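Local coordinates for 4'-phospho-dehydrooxetanocin synthase (Bacillus megaterium, PDB 5UL3), which catalyses the S-adenosylmethionine- and cobalamin-dependent oxidative ring contraction of dAMP to an oxetane aldehyde, a step in the biosynthesis of oxetanocin A, at residues R377-C382 against N413-K418; G384-E389 against A424-D429; D401-P406 against L459-A464; K418-C423 against I431-E436. All coordinates share one frame; numbering follows the deposited sequence. Where two conformers were deposited one is given.

Contact 1 of 4, residues R377-C382 against N413-K418; sequences RIIDIC and NVERLK
Ile-379 reaches across from one helix to Glu-415 and Lys-418 on the next, joining helices 374-386 and 410-426, two outer helices of the partial triose phosphate isomerase barrel that forms the AdoMet radical domain. The closest pair of CA atoms, Ile-379 and Lys-418, is still 8.5 Å apart, and the two segments bury just 104 Å² between them, so side-chain ends rather than backbones make this join. The branched CB of Ile-379 points toward the second helix. From it CG2 lies anti to the backbone N, whereas CG1 lies beside that nitrogen (chi1 -72°). An extended second torsion of 167° then carries CD1 toward helix 410-426. This terminal methyl makes all the closest contacts: Lys-418 CG is 4.3 Å from Ile-379 CD1, a contact with the aliphatic part of the lysine and not with its ammonium group. Ile-379 CD1 also lies 3.7 Å from Glu-415 OE1; the glutamate chain is bent at chi2 (67°), and the two side chains cross at about a right angle. Glu-415 was modelled in two conformers, which makes this second contact less certain. On the far side of helix 374-386 Arg-377 packs on Val-335 and Thr-338 of helix 335-351, and its NH2 hydrogen-bonds Leu-333 O just ahead of that helix. One turn along, Ile-381 covers one face of that guanidinium, with CD1 3.9 Å above the plane and over its centre.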
loop_
_atom_site.group_PDB
_atom_site.type_symbol
_atom_site.label_atom_id
_atom_site.label_comp_id
_atom_site.label_asym_id
_atom_site.label_seq_id
_atom_site.Cartn_x
_atom_site.Cartn_y
_atom_site.Cartn_z
ATOM N N ARG A 377 19.111 2.792 -12.362
ATOM C CA ARG A 377 17.726 2.687 -12.798
ATOM C C ARG A 377 16.867 3.791 -12.180
ATOM O O ARG A 377 16.031 4.396 -12.864
ATOM C CB ARG A 377 17.178 1.309 -12.434
ATOM C CG ARG A 377 15.689 1.168 -12.648
ATOM C CD ARG A 377 15.222 -0.258 -12.450
ATOM N NE ARG A 377 13.766 -0.362 -12.476
ATOM C CZ ARG A 377 12.974 -0.040 -11.455
ATOM N NH1 ARG A 377 13.494 0.425 -10.314
ATOM N NH2 ARG A 377 11.656 -0.185 -11.567
ATOM N N ILE A 378 17.043 4.051 -10.884
ATOM C CA ILE A 378 16.257 5.107 -10.242
ATOM C C ILE A 378 16.614 6.466 -10.839
ATOM O O ILE A 378 15.734 7.289 -11.127
ATOM C CB ILE A 378 16.468 5.076 -8.715
ATOM C CG1 ILE A 378 16.017 3.730 -8.118
ATOM C CG2 ILE A 378 15.732 6.259 -8.038
ATOM C CD1 ILE A 378 14.543 3.378 -8.345
ATOM N N ILE A 379 17.909 6.723 -11.035
ATOM C CA ILE A 379 18.336 7.997 -11.602
ATOM C C ILE A 379 17.744 8.187 -12.994
ATOM O O ILE A 379 17.273 9.280 -13.329
ATOM C CB ILE A 379 19.875 8.098 -11.599
ATOM C CG1 ILE A 379 20.357 8.283 -10.152
ATOM C CG2 ILE A 379 20.327 9.254 -12.487
ATOM C CD1 ILE A 379 21.858 8.091 -9.959
ATOM N N ASP A 380 17.684 7.113 -13.796
ATOM C CA ASP A 380 17.057 7.196 -15.121
ATOM C C ASP A 380 15.555 7.504 -15.037
ATOM O O ASP A 380 15.025 8.280 -15.845
ATOM C CB ASP A 380 17.283 5.889 -15.895
ATOM C CG ASP A 380 18.745 5.686 -16.298
ATOM O OD1 ASP A 380 19.567 6.584 -16.024
ATOM O OD2 ASP A 380 19.070 4.626 -16.878
ATOM N N ILE A 381 14.840 6.879 -14.095
ATOM C CA ILE A 381 13.430 7.226 -13.902
ATOM C C ILE A 381 13.298 8.699 -13.518
ATOM O O ILE A 381 12.465 9.437 -14.075
ATOM C CB ILE A 381 12.795 6.298 -12.851
ATOM C CG1 ILE A 381 12.718 4.865 -13.392
ATOM C CG2 ILE A 381 11.379 6.808 -12.454
ATOM C CD1 ILE A 381 12.472 3.808 -12.318
ATOM N N CYS A 382 14.139 9.155 -12.588
ATOM C CA CYS A 382 14.103 10.548 -12.159
ATOM C C CYS A 382 14.405 11.487 -13.318
ATOM O O CYS A 382 13.760 12.530 -13.457
ATOM C CB CYS A 382 15.093 10.771 -11.021
ATOM S SG CYS A 382 14.580 9.996 -9.474
ATOM N N ASN A 413 28.069 4.397 -1.212
ATOM C CA ASN A 413 27.224 5.276 -0.409
ATOM C C ASN A 413 27.124 6.667 -1.019
ATOM O O ASN A 413 26.059 7.297 -0.967
ATOM C CB ASN A 413 27.758 5.364 1.024
ATOM C CG ASN A 413 27.412 4.138 1.857
ATOM O OD1 ASN A 413 26.300 4.014 2.348
ATOM N ND2 ASN A 413 28.371 3.232 2.028
ATOM N N VAL A 414 28.216 7.163 -1.603
ATOM C CA VAL A 414 28.165 8.463 -2.263
ATOM C C VAL A 414 27.277 8.407 -3.505
ATOM O O VAL A 414 26.522 9.349 -3.781
ATOM C CB VAL A 414 29.587 8.966 -2.583
ATOM C CG1 VAL A 414 29.516 10.259 -3.393
ATOM C CG2 VAL A 414 30.353 9.211 -1.277
ATOM N N GLU A 415 27.342 7.312 -4.264
ATOM C CA GLU A 415 26.436 7.159 -5.400
ATOM C C GLU A 415 24.993 6.992 -4.934
ATOM O O GLU A 415 24.063 7.433 -5.620
ATOM C CB GLU A 415 26.876 5.971 -6.267
ATOM C CG GLU A 415 26.106 5.809 -7.583
ATOM C CD GLU A 415 26.366 6.939 -8.576
ATOM O OE1 GLU A 415 25.408 7.366 -9.253
ATOM O OE2 GLU A 415 27.523 7.400 -8.679
ATOM N N ARG A 416 24.789 6.382 -3.764
ATOM C CA ARG A 416 23.454 6.276 -3.199
ATOM C C ARG A 416 22.905 7.653 -2.833
ATOM O O ARG A 416 21.731 7.950 -3.092
ATOM C CB ARG A 416 23.496 5.353 -1.982
ATOM C CG ARG A 416 22.171 4.779 -1.563
ATOM C CD ARG A 416 21.290 4.450 -2.772
ATOM N NE ARG A 416 21.702 3.252 -3.498
ATOM C CZ ARG A 416 21.220 2.033 -3.265
ATOM N NH1 ARG A 416 20.327 1.835 -2.308
ATOM N NH2 ARG A 416 21.629 1.008 -3.988
ATOM N N LEU A 417 23.745 8.513 -2.241
ATOM C CA LEU A 417 23.308 9.874 -1.925
ATOM C C LEU A 417 22.941 10.639 -3.192
ATOM O O LEU A 417 21.929 11.352 -3.226
ATOM C CB LEU A 417 24.398 10.609 -1.144
ATOM C CG LEU A 417 24.060 12.050 -0.769
ATOM C CD1 LEU A 417 22.874 12.078 0.185
ATOM C CD2 LEU A 417 25.286 12.713 -0.143
ATOM N N LYS A 418 23.739 10.484 -4.255
ATOM C CA LYS A 418 23.377 11.096 -5.534
ATOM C C LYS A 418 22.007 10.621 -6.014
ATOM O O LYS A 418 21.185 11.425 -6.471
ATOM C CB LYS A 418 24.443 10.792 -6.588
ATOM C CG LYS A 418 24.043 11.255 -7.984
ATOM C CD LYS A 418 25.172 11.032 -9.014
ATOM C CE LYS A 418 24.731 11.519 -10.399
ATOM N NZ LYS A 418 25.626 11.035 -11.504
#

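Contact 2 of 4, residues G384-E389 against A424-D429; sequences GLLKRE and ALAGAD
The peptide between Leu-425 and Ala-426 is the flat group that matters here. Leu-386 CD2 lies over one face of it, at the oxygen end, 3.4 Å from Leu-425 O, and is 3.9 Å from Ala-426 CA. Beside that peptide the contact is aliphatic. Leu-386 CD1 approaches Leu-425 CB at 4.3 Å, while Leu-386 CG lies at the same separation from the methyl of Ala-426. Leu-385 meets that methyl too, its CB and CD1 both 4.1 Å from Ala-426 CB, so Ala-426 is touched by two consecutive leucines. The small alanine lets the backbones come close, with the CA atoms of Leu-386 and Ala-426 5.7 Å apart. Immediately afterwards helix 410-426 ends in a Schellman motif. Gly-427 takes a phi of 120°, and two backbone bonds run back into the last turn, from Gly-427 N to Ala-424 O and from Ala-428 N to Cys-423 O. The contact thus joins the C-terminal ends of two neighbouring outer helices of the partial barrel of the AdoMet radical domain. Strand 393-398 packs against both: its Phe-394 touches Leu-385 and Ala-428 and bonds to the backbone of Gly-427, while helix 335-351 closes on Leu-385 through Leu-342.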
loop_
_atom_site.group_PDB
_atom_site.type_symbol
_atom_site.label_atom_id
_atom_site.label_comp_id
_atom_site.label_asym_id
_atom_site.label_seq_id
_atom_site.Cartn_x
_atom_site.Cartn_y
_atom_site.Cartn_z
ATOM N N GLY A 384 13.779 10.928 -16.405
ATOM C CA GLY A 384 12.568 10.944 -17.210
ATOM C C GLY A 384 11.491 11.848 -16.638
ATOM O O GLY A 384 10.820 12.571 -17.377
ATOM N N LEU A 385 11.303 11.813 -15.316
ATOM C CA LEU A 385 10.325 12.691 -14.679
ATOM C C LEU A 385 10.718 14.151 -14.841
ATOM O O LEU A 385 9.854 15.026 -14.995
ATOM C CB LEU A 385 10.190 12.337 -13.192
ATOM C CG LEU A 385 9.482 11.010 -12.902
ATOM C CD1 LEU A 385 9.471 10.714 -11.406
ATOM C CD2 LEU A 385 8.052 11.077 -13.428
ATOM N N LEU A 386 12.022 14.432 -14.804
ATOM C CA LEU A 386 12.496 15.803 -14.904
ATOM C C LEU A 386 12.333 16.356 -16.316
ATOM O O LEU A 386 12.380 17.576 -16.496
ATOM C CB LEU A 386 13.953 15.871 -14.445
ATOM C CG LEU A 386 14.154 15.679 -12.930
ATOM C CD1 LEU A 386 15.622 15.433 -12.597
ATOM C CD2 LEU A 386 13.620 16.892 -12.175
ATOM N N LYS A 387 12.143 15.487 -17.314
ATOM C CA LYS A 387 11.866 15.922 -18.677
ATOM C C LYS A 387 10.412 16.306 -18.886
ATOM O O LYS A 387 10.098 16.932 -19.904
ATOM C CB LYS A 387 12.242 14.828 -19.683
ATOM C CG LYS A 387 13.720 14.653 -19.880
ATOM C CD LYS A 387 14.020 13.424 -20.721
ATOM C CE LYS A 387 15.486 13.049 -20.613
ATOM N NZ LYS A 387 15.789 11.784 -21.343
ATOM N N ARG A 388 9.523 15.952 -17.964
ATOM C CA ARG A 388 8.118 16.275 -18.126
ATOM C C ARG A 388 7.907 17.781 -18.019
ATOM O O ARG A 388 8.718 18.512 -17.445
ATOM C CB ARG A 388 7.272 15.551 -17.075
ATOM C CG ARG A 388 7.395 14.022 -17.134
ATOM C CD ARG A 388 6.527 13.379 -16.067
ATOM N NE ARG A 388 5.127 13.734 -16.272
ATOM C CZ ARG A 388 4.348 13.168 -17.191
ATOM N NH1 ARG A 388 4.828 12.210 -17.985
ATOM N NH2 ARG A 388 3.088 13.559 -17.320
ATOM N N GLU A 389 6.788 18.244 -18.573
ATOM C CA GLU A 389 6.495 19.672 -18.529
ATOM C C GLU A 389 6.053 20.112 -17.137
ATOM O O GLU A 389 6.458 21.179 -16.669
ATOM C CB GLU A 389 5.435 20.023 -19.570
ATOM C CG GLU A 389 4.920 21.446 -19.479
ATOM C CD GLU A 389 3.728 21.680 -20.384
ATOM O OE1 GLU A 389 3.595 20.951 -21.392
ATOM O OE2 GLU A 389 2.915 22.581 -20.082
ATOM N N ALA A 424 14.802 13.448 -4.815
ATOM C CA ALA A 424 14.288 14.727 -4.328
ATOM C C ALA A 424 14.017 15.691 -5.481
ATOM O O ALA A 424 12.965 16.349 -5.524
ATOM C CB ALA A 424 15.268 15.341 -3.329
ATOM N N LEU A 425 14.966 15.805 -6.413
ATOM C CA LEU A 425 14.787 16.702 -7.552
ATOM C C LEU A 425 13.540 16.345 -8.345
ATOM O O LEU A 425 12.832 17.233 -8.838
ATOM C CB LEU A 425 16.010 16.660 -8.469
ATOM C CG LEU A 425 17.317 17.255 -7.943
ATOM C CD1 LEU A 425 18.429 17.035 -8.955
ATOM C CD2 LEU A 425 17.135 18.740 -7.677
ATOM N N ALA A 426 13.254 15.051 -8.483
ATOM C CA ALA A 426 12.132 14.633 -9.314
ATOM C C ALA A 426 10.794 14.672 -8.584
ATOM O O ALA A 426 9.767 14.377 -9.205
ATOM C CB ALA A 426 12.380 13.225 -9.855
ATOM N N GLY A 427 10.777 14.970 -7.285
ATOM C CA GLY A 427 9.515 15.087 -6.582
ATOM C C GLY A 427 9.263 14.159 -5.413
ATOM O O GLY A 427 8.146 14.145 -4.879
ATOM N N ALA A 428 10.268 13.386 -4.994
ATOM C CA ALA A 428 10.110 12.560 -3.802
ATOM C C ALA A 428 9.681 13.443 -2.636
ATOM O O ALA A 428 10.308 14.464 -2.353
ATOM C CB ALA A 428 11.417 11.833 -3.478
ATOM N N ASP A 429 8.588 13.057 -1.983
ATOM C CA ASP A 429 7.914 13.936 -1.029
ATOM C C ASP A 429 7.890 13.329 0.365
ATOM O O ASP A 429 8.813 13.561 1.152
ATOM C CB ASP A 429 6.498 14.224 -1.524
ATOM C CG ASP A 429 5.767 15.232 -0.656
ATOM O OD1 ASP A 429 6.436 16.037 0.023
ATOM O OD2 ASP A 429 4.531 15.182 -0.634
#

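Contact 3 of 4, residues D401-P406 against L459-A464; sequences DSVYEP and LRLVSA
Val-403 presents a forked end to helix 452-464, and one methyl of Val-462 fits into the fork. Val-462 CG2 lies 3.6 Å from Val-403 CG1 and 3.7 Å from Val-403 CG2, nearly equal distances that place it between the two branches; the two side chains cross at about a right angle. Val-403 CG1 in turn occupies the notch between neighbouring residues of the helix, since it is also 3.9 Å from Leu-461 CB. That branch is turned opposite the backbone nitrogen (chi1 -173°), which directs it at the helix. A second interlocking sits beside the first: Leu-461 CD1 pushes into the hollow between Val-403 CG1 and Tyr-404 CB, coming within 3.9 Å of the latter. The ring of Tyr-404 leads away from the helix, and Pro-406 CD rests on one of its faces, 3.7 Å above the plane. The whole contact is buried. Within the partial triose phosphate isomerase barrel of the AdoMet radical domain, it joins the loop that follows strand 393-398 to helix 452-464, with Trp-420 and Leu-417 of helix 410-426 packing against Val-403 and Leu-461, and Leu-517 and Leu-518 of helix 510-519 closing over Leu-461 and Tyr-404.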
loop_
_atom_site.group_PDB
_atom_site.type_symbol
_atom_site.label_atom_id
_atom_site.label_comp_id
_atom_site.label_asym_id
_atom_site.label_seq_id
_atom_site.Cartn_x
_atom_site.Cartn_y
_atom_site.Cartn_z
ATOM N N ASP A 401 19.022 0.931 5.133
ATOM C CA ASP A 401 20.251 0.590 4.416
ATOM C C ASP A 401 20.134 0.762 2.906
ATOM O O ASP A 401 21.106 0.499 2.186
ATOM C CB ASP A 401 20.717 -0.835 4.768
ATOM C CG ASP A 401 19.614 -1.882 4.662
ATOM O OD1 ASP A 401 18.535 -1.708 5.270
ATOM O OD2 ASP A 401 19.858 -2.918 4.017
ATOM N N SER A 402 18.974 1.182 2.396
ATOM C CA SER A 402 18.925 1.684 1.031
ATOM C C SER A 402 19.432 3.114 0.937
ATOM O O SER A 402 19.583 3.631 -0.173
ATOM C CB SER A 402 17.500 1.617 0.467
ATOM O OG SER A 402 17.029 0.287 0.386
ATOM N N VAL A 403 19.680 3.759 2.072
ATOM C CA VAL A 403 20.261 5.097 2.115
ATOM C C VAL A 403 21.743 5.030 2.456
ATOM O O VAL A 403 22.579 5.595 1.750
ATOM C CB VAL A 403 19.520 5.977 3.149
ATOM C CG1 VAL A 403 20.010 7.428 3.066
ATOM C CG2 VAL A 403 18.004 5.908 2.955
ATOM N N TYR A 404 22.063 4.337 3.547
ATOM C CA TYR A 404 23.405 4.311 4.115
ATOM C C TYR A 404 23.740 2.895 4.560
ATOM O O TYR A 404 23.001 2.292 5.343
ATOM C CB TYR A 404 23.487 5.285 5.300
ATOM C CG TYR A 404 24.723 5.145 6.166
ATOM C CD1 TYR A 404 25.996 5.347 5.637
ATOM C CD2 TYR A 404 24.613 4.824 7.523
ATOM C CE1 TYR A 404 27.134 5.224 6.437
ATOM C CE2 TYR A 404 25.747 4.702 8.325
ATOM C CZ TYR A 404 27.002 4.912 7.768
ATOM O OH TYR A 404 28.125 4.802 8.561
ATOM N N GLU A 405 24.879 2.371 4.107
ATOM C CA GLU A 405 25.259 1.003 4.441
ATOM C C GLU A 405 26.768 0.987 4.609
ATOM O O GLU A 405 27.505 0.889 3.614
ATOM C CB GLU A 405 24.825 -0.010 3.387
ATOM C CG GLU A 405 25.343 -1.436 3.704
ATOM C CD GLU A 405 24.984 -1.884 5.111
ATOM O OE1 GLU A 405 23.841 -2.357 5.314
ATOM O OE2 GLU A 405 25.818 -1.739 6.036
ATOM N N PRO A 406 27.258 1.100 5.843
ATOM C CA PRO A 406 28.714 1.131 6.061
ATOM C C PRO A 406 29.407 -0.181 5.718
ATOM O O PRO A 406 30.639 -0.191 5.595
ATOM C CB PRO A 406 28.831 1.465 7.551
ATOM C CG PRO A 406 27.539 0.947 8.146
ATOM C CD PRO A 406 26.500 1.244 7.097
ATOM N N LEU A 459 18.555 8.898 8.315
ATOM C CA LEU A 459 17.580 9.986 8.451
ATOM C C LEU A 459 18.229 11.336 8.192
ATOM O O LEU A 459 17.617 12.231 7.596
ATOM C CB LEU A 459 16.947 9.968 9.842
ATOM C CG LEU A 459 16.183 8.707 10.240
ATOM C CD1 LEU A 459 15.598 8.860 11.664
ATOM C CD2 LEU A 459 15.108 8.376 9.217
ATOM N N ARG A 460 19.473 11.488 8.632
ATOM C CA ARG A 460 20.237 12.706 8.382
ATOM C C ARG A 460 20.409 12.959 6.886
ATOM O O ARG A 460 20.193 14.077 6.395
ATOM C CB ARG A 460 21.593 12.563 9.088
ATOM C CG ARG A 460 22.417 13.815 9.258
ATOM C CD ARG A 460 23.730 13.512 10.004
ATOM N NE ARG A 460 23.539 13.213 11.420
ATOM C CZ ARG A 460 24.417 12.558 12.171
ATOM N NH1 ARG A 460 25.559 12.113 11.644
ATOM N NH2 ARG A 460 24.157 12.336 13.447
ATOM N N LEU A 461 20.808 11.926 6.140
ATOM C CA LEU A 461 21.044 12.079 4.709
ATOM C C LEU A 461 19.761 12.401 3.945
ATOM O O LEU A 461 19.744 13.301 3.096
ATOM C CB LEU A 461 21.700 10.802 4.157
ATOM C CG LEU A 461 23.108 10.539 4.705
ATOM C CD1 LEU A 461 23.559 9.084 4.468
ATOM C CD2 LEU A 461 24.116 11.512 4.065
ATOM N N VAL A 462 18.680 11.671 4.219
ATOM C CA VAL A 462 17.446 11.901 3.464
ATOM C C VAL A 462 16.851 13.256 3.819
ATOM O O VAL A 462 16.411 14.001 2.934
ATOM C CB VAL A 462 16.428 10.771 3.700
ATOM C CG1 VAL A 462 15.096 11.109 2.979
ATOM C CG2 VAL A 462 16.991 9.426 3.158
ATOM N N SER A 463 16.834 13.599 5.109
ATOM C CA SER A 463 16.238 14.885 5.487
ATOM C C SER A 463 17.052 16.061 4.949
ATOM O O SER A 463 16.468 17.076 4.535
ATOM C CB SER A 463 16.069 14.972 7.005
ATOM O OG SER A 463 17.304 14.912 7.695
ATOM N N ALA A 464 18.384 15.927 4.881
ATOM C CA ALA A 464 19.208 17.000 4.333
ATOM C C ALA A 464 18.887 17.284 2.872
ATOM O O ALA A 464 19.148 18.395 2.400
ATOM C CB ALA A 464 20.705 16.668 4.497
#

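Contact 4 of 4, residues K418-C423 against I431-E436; sequences KMWHYC and IFIGVE. With EDO (1,2-ethanediol), chain X.
Trp-420 meets Ile-431 and Ile-433 through the outer end of its indole, and the contacts between the segments are entirely apolar. Ile-431 CG2 lies at the ring edge, near its plane, 4.0 Å from Trp-420 CH2 and 4.1 Å from CZ3 of the same ring. Ile-433 CD1 approaches CH2 of Trp-420 obliquely at 4.3 Å. With CG beside the backbone nitrogen (chi1 -83°), the indole is directed so that its six-membered ring reaches the isoleucines. One indole face is covered from within the helix, where Met-419 CE sits 3.4 Å above the plane toward the rim. The polar edge looks elsewhere: Trp-420 NE1 hydrogen-bonds Ser-402 O in the loop after strand 393-398.

Polar interactions gather at the far end of the strand. Glu-436 holds an ethanediol, probably from the crystallisation liquor, in a two-point grip. EDO O2 donates to Glu-436 OE1 at 2.6 Å, and EDO O1 pairs with OE2 at a separation so short that its exact value is doubtful. Phe-432 turns its ring edge to the same diol, with CZ 3.6 Å from EDO O2.

The backbone kinks just before the glutamate, where Gly-434 centres an inverse gamma turn closed by a weak bond from Val-435 N to Ile-433 O. Helix 410-426 thus packs on the strand it precedes, within the beta-alpha-beta unit of strand 393-398, helix 410-426 and strand 432-436. Such units build the partial barrel of radical SAM enzymes, and here the second strand ends at Glu-436, a residue that binds S-adenosylmethionine.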
loop_
_atom_site.group_PDB
_atom_site.type_symbol
_atom_site.label_atom_id
_atom_site.label_comp_id
_atom_site.label_asym_id
_atom_site.label_seq_id
_atom_site.Cartn_x
_atom_site.Cartn_y
_atom_site.Cartn_z
ATOM N N LYS A 418 23.739 10.484 -4.255
ATOM C CA LYS A 418 23.377 11.096 -5.534
ATOM C C LYS A 418 22.007 10.621 -6.014
ATOM O O LYS A 418 21.185 11.425 -6.471
ATOM C CB LYS A 418 24.443 10.792 -6.588
ATOM C CG LYS A 418 24.043 11.255 -7.984
ATOM C CD LYS A 418 25.172 11.032 -9.014
ATOM C CE LYS A 418 24.731 11.519 -10.399
ATOM N NZ LYS A 418 25.626 11.035 -11.504
ATOM N N MET A 419 21.741 9.319 -5.913
ATOM C CA MET A 419 20.445 8.785 -6.331
ATOM C C MET A 419 19.310 9.399 -5.519
ATOM O O MET A 419 18.279 9.809 -6.072
ATOM C CB MET A 419 20.434 7.255 -6.188
ATOM C CG MET A 419 19.147 6.581 -6.702
ATOM S SD MET A 419 18.803 5.070 -5.761
ATOM C CE MET A 419 18.344 5.806 -4.201
ATOM N N TRP A 420 19.477 9.463 -4.196
ATOM C CA TRP A 420 18.440 10.074 -3.372
ATOM C C TRP A 420 18.245 11.546 -3.721
ATOM O O TRP A 420 17.115 12.057 -3.673
ATOM C CB TRP A 420 18.793 9.896 -1.893
ATOM C CG TRP A 420 18.382 8.556 -1.367
ATOM C CD1 TRP A 420 19.163 7.416 -1.267
ATOM C CD2 TRP A 420 17.078 8.191 -0.899
ATOM N NE1 TRP A 420 18.415 6.380 -0.751
ATOM C CE2 TRP A 420 17.134 6.829 -0.516
ATOM C CE3 TRP A 420 15.864 8.885 -0.759
ATOM C CZ2 TRP A 420 16.027 6.155 0.001
ATOM C CZ3 TRP A 420 14.766 8.206 -0.253
ATOM C CH2 TRP A 420 14.857 6.853 0.124
ATOM N N HIS A 421 19.323 12.242 -4.082
ATOM C CA HIS A 421 19.182 13.629 -4.516
ATOM C C HIS A 421 18.338 13.712 -5.775
ATOM O O HIS A 421 17.448 14.565 -5.876
ATOM C CB HIS A 421 20.552 14.265 -4.747
ATOM C CG HIS A 421 20.488 15.716 -5.124
ATOM N ND1 HIS A 421 21.244 16.252 -6.145
ATOM C CD2 HIS A 421 19.765 16.741 -4.613
ATOM C CE1 HIS A 421 20.984 17.543 -6.252
ATOM N NE2 HIS A 421 20.096 17.868 -5.331
ATOM N N TYR A 422 18.592 12.823 -6.743
ATOM C CA TYR A 422 17.758 12.779 -7.940
ATOM C C TYR A 422 16.304 12.507 -7.587
ATOM O O TYR A 422 15.398 13.063 -8.219
ATOM C CB TYR A 422 18.268 11.718 -8.920
ATOM C CG TYR A 422 19.244 12.279 -9.939
ATOM C CD1 TYR A 422 20.585 12.390 -9.643
ATOM C CD2 TYR A 422 18.806 12.739 -11.172
ATOM C CE1 TYR A 422 21.480 12.915 -10.556
ATOM C CE2 TYR A 422 19.693 13.270 -12.100
ATOM C CZ TYR A 422 21.032 13.350 -11.779
ATOM O OH TYR A 422 21.936 13.868 -12.676
ATOM N N CYS A 423 16.055 11.629 -6.606
ATOM C CA CYS A 423 14.679 11.411 -6.160
ATOM C C CYS A 423 14.064 12.711 -5.648
ATOM O O CYS A 423 12.931 13.054 -5.998
ATOM C CB CYS A 423 14.629 10.352 -5.069
ATOM S SG CYS A 423 14.934 8.692 -5.696
ATOM N N ILE A 431 8.507 10.253 2.281
ATOM C CA ILE A 431 9.144 8.938 2.169
ATOM C C ILE A 431 9.064 8.237 3.524
ATOM O O ILE A 431 9.308 8.853 4.579
ATOM C CB ILE A 431 10.609 9.062 1.677
ATOM C CG1 ILE A 431 10.731 9.222 0.154
ATOM C CG2 ILE A 431 11.427 7.829 2.039
ATOM C CD1 ILE A 431 9.510 9.697 -0.603
ATOM N N PHE A 432 8.708 6.942 3.501
ATOM C CA PHE A 432 8.598 6.124 4.706
ATOM C C PHE A 432 9.871 5.292 4.820
ATOM O O PHE A 432 10.212 4.574 3.882
ATOM C CB PHE A 432 7.382 5.192 4.624
ATOM C CG PHE A 432 7.225 4.279 5.802
ATOM C CD1 PHE A 432 7.822 3.016 5.810
ATOM C CD2 PHE A 432 6.462 4.652 6.896
ATOM C CE1 PHE A 432 7.682 2.173 6.905
ATOM C CE2 PHE A 432 6.315 3.815 7.993
ATOM C CZ PHE A 432 6.922 2.571 7.997
ATOM N N ILE A 433 10.555 5.369 5.960
ATOM C CA ILE A 433 11.754 4.551 6.194
ATOM C C ILE A 433 11.424 3.576 7.314
ATOM O O ILE A 433 11.043 3.995 8.416
ATOM C CB ILE A 433 12.983 5.390 6.566
ATOM C CG1 ILE A 433 13.241 6.498 5.550
ATOM C CG2 ILE A 433 14.233 4.453 6.738
ATOM C CD1 ILE A 433 13.829 6.034 4.261
ATOM N N GLY A 434 11.544 2.282 7.031
ATOM C CA GLY A 434 11.266 1.261 8.026
ATOM C C GLY A 434 12.361 1.109 9.067
ATOM O O GLY A 434 13.021 0.068 9.138
ATOM N N VAL A 435 12.563 2.153 9.877
ATOM C CA VAL A 435 13.548 2.110 10.967
ATOM C C VAL A 435 13.215 0.989 11.951
ATOM O O VAL A 435 14.055 0.126 12.250
ATOM C CB VAL A 435 13.606 3.482 11.672
ATOM C CG1 VAL A 435 14.365 3.406 12.974
ATOM C CG2 VAL A 435 14.229 4.536 10.749
ATOM N N GLU A 436 12.001 1.030 12.505
ATOM C CA GLU A 436 11.366 0.042 13.383
ATOM C C GLU A 436 11.941 0.006 14.802
ATOM O O GLU A 436 11.212 -0.294 15.752
ATOM C CB GLU A 436 11.412 -1.373 12.759
ATOM C CG GLU A 436 10.738 -1.529 11.363
ATOM C CD GLU A 436 9.448 -0.737 11.163
ATOM O OE1 GLU A 436 9.161 -0.346 10.007
ATOM O OE2 GLU A 436 8.697 -0.502 12.125
HETATM C C1 EDO X . 5.364 -0.898 11.029
HETATM O O1 EDO X . 6.254 -0.093 11.825
HETATM C C2 EDO X . 6.131 -1.741 10.009
HETATM O O2 EDO X . 6.817 -0.906 9.056
#

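In the fold
From the N terminus, helix 374-386 contributes the first halves of contacts 1 and 2, and the loop at 401-406 opens contact 3 before helix 410-426 begins. Contact 1 closes first, at 413-418. Contact 4 then starts from the same Lys-418, so the two lie in series. Contact 2 closes at 424-429, crossing contacts 1 and 4, and contact 4 ends on strand 432-436. Contact 3 closes last, at 459-464; it crosses contacts 1 and 2 and encloses contact 4, about 7 Å away between centres. Helix 410-426 is thereby tied to helix 374-386 and strand 432-436, while contact 3 ties the loop after strand 393-398 to helix 452-464.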